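Local coordinates for protein RNA polymerase sigma factor SIGMA-28 (FliA) (Aquifex aeolicus, PDB 1RP3) that probably directs RNA polymerase to flagellar promoters as a sigma factor, and is seen here inactive in complex with the anti-sigma factor FlgM, at residues A[130-135]-A[216-221]; A[99-104]-A[123-128]. One frame throughout, in Å; residues are numbered along the deposited sequence.

In the fold
The contacts use consecutive helices, 118-125 (contact 2) and 129-158 (contact 1), on one side of the chain's centre, and their centres lie about 10 Å apart. Contact 2 is internal to sigma region 3 and joins helix 92-112 to the end of helix 118-125. Contact 1 joins region 3 to region 4, through helix 129-158 and the start of helix 217-236. Leu132 belongs to both neighbourhoods: its CD1 packs on Ile101 CD1 at 3.9 Å and on Leu125 CD1 at 4.0 Å. Ser128 OG of contact 2 caps Glu131 N of the helix that carries contact 1. Such docking of region 4 on region 3 fits the compact, inactive sigma factor of the FlgM complex.

Contact 1 of 2, residues A[130-135]-A[216-221]; sequences EELFKT and SVSRVS
Phe133 and Val217 make the main apolar contact between the two helices. The CE1 corner of the phenyl ring comes nearest, with CD1 beside it: Phe133 CE1 lies 3.7 Å from Val217 CB. It also meets both methyls of the valine, with Val217 CG2 at 3.8 Å from CE1. The valine comes at the ring obliquely, and the two side chains cross at about a right angle. The phenylalanine reaches over because its CG stands anti to the carbonyl carbon (chi1 -68°), which brings the ring toward the other helix.

Beside this pair, Leu132 CD2 rests against Ser218 OG at 3.8 Å. Ser218 is buried, and its OG is hydrogen-bonded to Asp118 OD1. Asp118 also accepts from Val217 N through OD2, so one carboxylate ties down the first turn of helix 217-236. Ser216 is the N-cap of that helix, and Arg219 N donates to its OG over 3.0 Å.

No hydrogen bond links the two segments directly. The contact joins the N-terminal part of helix 129-158 to the first turn of helix 217-236, with Asp118 of helix 118-125 touching both. Leu132 also packs on Val121 of that helix.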
# COMPACT_ATOMS: atom_id res chain seq x y z
N GLU A 130 18.22 -11.98 5.23
CA GLU A 130 17.69 -10.63 5.44
C GLU A 130 17.91 -9.84 4.14
O GLU A 130 17.02 -9.12 3.71
CB GLU A 130 18.39 -9.94 6.61
N GLU A 131 19.07 -10.03 3.53
CA GLU A 131 19.41 -9.35 2.27
C GLU A 131 18.46 -9.78 1.17
O GLU A 131 18.04 -8.97 0.35
CB GLU A 131 20.85 -9.66 1.86
CG GLU A 131 21.33 -8.96 0.59
CD GLU A 131 21.32 -7.44 0.71
OE1 GLU A 131 21.64 -6.92 1.80
OE2 GLU A 131 20.98 -6.76 -0.30
N LEU A 132 18.13 -11.07 1.17
CA LEU A 132 17.22 -11.65 0.19
C LEU A 132 15.81 -11.08 0.37
O LEU A 132 15.19 -10.62 -0.58
CB LEU A 132 17.19 -13.17 0.33
CG LEU A 132 16.20 -13.95 -0.55
CD1 LEU A 132 16.53 -13.74 -2.02
CD2 LEU A 132 16.22 -15.42 -0.18
N PHE A 133 15.32 -11.12 1.61
CA PHE A 133 13.99 -10.61 1.91
C PHE A 133 13.83 -9.15 1.49
O PHE A 133 12.77 -8.75 1.01
CB PHE A 133 13.66 -10.79 3.39
CG PHE A 133 13.50 -12.22 3.81
CD1 PHE A 133 13.08 -13.19 2.90
CD2 PHE A 133 13.77 -12.61 5.12
CE1 PHE A 133 12.93 -14.52 3.28
CE2 PHE A 133 13.62 -13.94 5.52
CZ PHE A 133 13.20 -14.89 4.59
N LYS A 134 14.90 -8.37 1.64
CA LYS A 134 14.87 -6.97 1.24
C LYS A 134 14.72 -6.90 -0.27
O LYS A 134 13.81 -6.24 -0.78
CB LYS A 134 16.16 -6.26 1.67
N THR A 135 15.58 -7.62 -0.97
CA THR A 135 15.58 -7.65 -2.43
C THR A 135 14.24 -8.07 -3.03
O THR A 135 13.75 -7.43 -3.97
CB THR A 135 16.73 -8.51 -2.97
OG1 THR A 135 17.95 -8.01 -2.42
CG2 THR A 135 16.81 -8.40 -4.50
N SER A 216 8.12 -21.27 0.61
CA SER A 216 9.13 -20.25 0.90
C SER A 216 8.62 -18.84 0.57
O SER A 216 7.64 -18.68 -0.16
CB SER A 216 10.38 -20.49 0.06
OG SER A 216 10.11 -20.23 -1.31
N VAL A 217 9.32 -17.83 1.08
CA VAL A 217 8.97 -16.45 0.81
C VAL A 217 9.32 -16.15 -0.64
O VAL A 217 8.59 -15.44 -1.32
CB VAL A 217 9.71 -15.47 1.77
CG1 VAL A 217 9.40 -14.01 1.40
CG2 VAL A 217 9.30 -15.76 3.21
N SER A 218 10.42 -16.72 -1.12
CA SER A 218 10.83 -16.55 -2.51
C SER A 218 9.74 -17.01 -3.48
O SER A 218 9.49 -16.37 -4.50
CB SER A 218 12.11 -17.32 -2.78
OG SER A 218 13.11 -16.91 -1.87
N ARG A 219 9.09 -18.12 -3.14
CA ARG A 219 8.02 -18.66 -3.97
C ARG A 219 6.79 -17.75 -3.96
O ARG A 219 6.20 -17.49 -5.02
CB ARG A 219 7.64 -20.06 -3.49
CG ARG A 219 6.41 -20.66 -4.17
CD ARG A 219 6.58 -20.73 -5.68
NE ARG A 219 5.39 -21.30 -6.31
CZ ARG A 219 5.29 -21.59 -7.60
NH1 ARG A 219 6.31 -21.37 -8.43
NH2 ARG A 219 4.16 -22.11 -8.07
N VAL A 220 6.38 -17.29 -2.78
CA VAL A 220 5.22 -16.42 -2.68
C VAL A 220 5.49 -15.12 -3.43
O VAL A 220 4.61 -14.58 -4.09
CB VAL A 220 4.82 -16.14 -1.22
CG1 VAL A 220 3.75 -15.06 -1.15
CG2 VAL A 220 4.29 -17.40 -0.59
N SER A 221 6.74 -14.68 -3.40
CA SER A 221 7.15 -13.46 -4.07
C SER A 221 7.10 -13.53 -5.59
O SER A 221 6.65 -12.58 -6.23
CB SER A 221 8.53 -13.02 -3.59
OG SER A 221 8.44 -12.57 -2.25

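Contact 2 of 2, residues A[99-104]-A[123-128]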
# COMPACT_ATOMS: atom_id res chain seq x y z
N ARG A 99 16.30 -11.19 -12.11
CA ARG A 99 16.67 -12.21 -13.09
C ARG A 99 17.56 -13.26 -12.43
O ARG A 99 17.23 -14.45 -12.44
CB ARG A 99 17.39 -11.58 -14.28
N ARG A 100 18.63 -12.80 -11.78
CA ARG A 100 19.56 -13.67 -11.09
C ARG A 100 18.84 -14.60 -10.13
O ARG A 100 19.11 -15.80 -10.10
CB ARG A 100 20.62 -12.85 -10.34
N ILE A 101 17.90 -14.04 -9.35
CA ILE A 101 17.13 -14.82 -8.38
C ILE A 101 16.26 -15.89 -9.04
O ILE A 101 16.24 -17.04 -8.60
CB ILE A 101 16.27 -13.91 -7.46
CG1 ILE A 101 17.18 -13.10 -6.53
CG2 ILE A 101 15.28 -14.73 -6.63
CD1 ILE A 101 16.44 -12.13 -5.62
N LYS A 102 15.54 -15.53 -10.10
CA LYS A 102 14.70 -16.50 -10.80
C LYS A 102 15.56 -17.66 -11.28
O LYS A 102 15.21 -18.83 -11.09
CB LYS A 102 13.98 -15.84 -11.99
CG LYS A 102 12.86 -14.90 -11.59
CD LYS A 102 12.17 -14.32 -12.82
CE LYS A 102 11.05 -13.36 -12.44
NZ LYS A 102 10.42 -12.75 -13.65
N GLU A 103 16.71 -17.34 -11.86
CA GLU A 103 17.64 -18.35 -12.37
C GLU A 103 18.08 -19.27 -11.25
O GLU A 103 17.97 -20.50 -11.37
CB GLU A 103 18.85 -17.69 -13.03
CG GLU A 103 18.53 -17.03 -14.38
CD GLU A 103 19.75 -16.42 -15.07
OE1 GLU A 103 20.90 -16.67 -14.62
OE2 GLU A 103 19.56 -15.69 -16.07
N VAL A 104 18.55 -18.68 -10.15
CA VAL A 104 19.00 -19.44 -9.00
C VAL A 104 17.89 -20.35 -8.49
O VAL A 104 18.12 -21.53 -8.25
CB VAL A 104 19.49 -18.51 -7.87
CG1 VAL A 104 19.54 -19.24 -6.53
CG2 VAL A 104 20.87 -17.99 -8.22
N LYS A 123 21.86 -18.71 0.07
CA LYS A 123 23.17 -19.37 0.03
C LYS A 123 23.75 -19.43 -1.38
O LYS A 123 24.90 -19.08 -1.59
CB LYS A 123 23.11 -20.78 0.66
N GLU A 124 22.95 -19.88 -2.35
CA GLU A 124 23.44 -19.94 -3.74
C GLU A 124 23.76 -18.56 -4.28
O GLU A 124 24.49 -18.43 -5.26
CB GLU A 124 22.43 -20.61 -4.67
CG GLU A 124 22.87 -21.99 -5.17
CD GLU A 124 24.16 -21.97 -5.98
OE1 GLU A 124 24.10 -21.82 -7.22
OE2 GLU A 124 25.24 -22.12 -5.37
N LEU A 125 23.21 -17.53 -3.63
CA LEU A 125 23.42 -16.13 -4.02
C LEU A 125 24.61 -15.51 -3.28
O LEU A 125 25.19 -14.53 -3.74
CB LEU A 125 22.14 -15.32 -3.78
CG LEU A 125 20.99 -15.52 -4.78
CD1 LEU A 125 19.69 -14.96 -4.23
CD2 LEU A 125 21.34 -14.88 -6.11
N GLY A 126 24.97 -16.09 -2.14
CA GLY A 126 26.08 -15.57 -1.36
C GLY A 126 25.69 -14.35 -0.54
O GLY A 126 26.48 -13.42 -0.39
N ILE A 127 24.47 -14.37 -0.01
CA ILE A 127 23.95 -13.26 0.80
C ILE A 127 23.15 -13.81 1.97
O ILE A 127 22.84 -15.00 2.03
CB ILE A 127 23.03 -12.33 -0.04
CG1 ILE A 127 21.84 -13.13 -0.60
CG2 ILE A 127 23.81 -11.66 -1.15
CD1 ILE A 127 20.93 -12.34 -1.51
N SER A 128 22.81 -12.94 2.92
CA SER A 128 22.02 -13.36 4.07
C SER A 128 20.55 -13.43 3.66
O SER A 128 20.16 -12.91 2.60
CB SER A 128 22.19 -12.37 5.22
OG SER A 128 21.77 -11.07 4.85
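Helix 92-112 comes closest to the end of helix 118-125 where Val104 meets Glu124, with CA atoms 6.9 Å apart. Val104 points toward the other segment and divides its two methyls between two residues. Its CG1 touches Glu124 CB at 3.7 Å, while its CG2 touches Leu125 CD2 at 3.8 Å. This fork follows from chi1 of 162°, which sets CG1 anti to the backbone N and CG2 anti to the carbonyl carbon. Only the CB of Glu124 takes part in the packing, and the residue as a whole is exposed.

Leu125 answers with a fork of its own. While CD2 meets the valine, CD1 lies 3.9 Å from Ile101 CG1. The leucine and isoleucine side chains cross at about a right angle. Ile101 and Val104 are three residues apart on their helix, so the leucine bridges neighbouring turns. The contact is wholly apolar, and no hydrogen bond joins the two segments.

Helix 118-125 stops just after these residues. Gly126 has a positive phi (79°) and ends the helix in a Schellman motif. One of the motif's two bonds back into the last turn runs from Gly126 N to Lys123 O, 3.0 Å. The chain then runs through Ile127 to Ser128, the N-cap of helix 129-158.

The contact thus packs helix 92-112 against the last turn of helix 118-125 within sigma region 3. Helix 129-158 closes a third side, where its Thr135 touches Ile101.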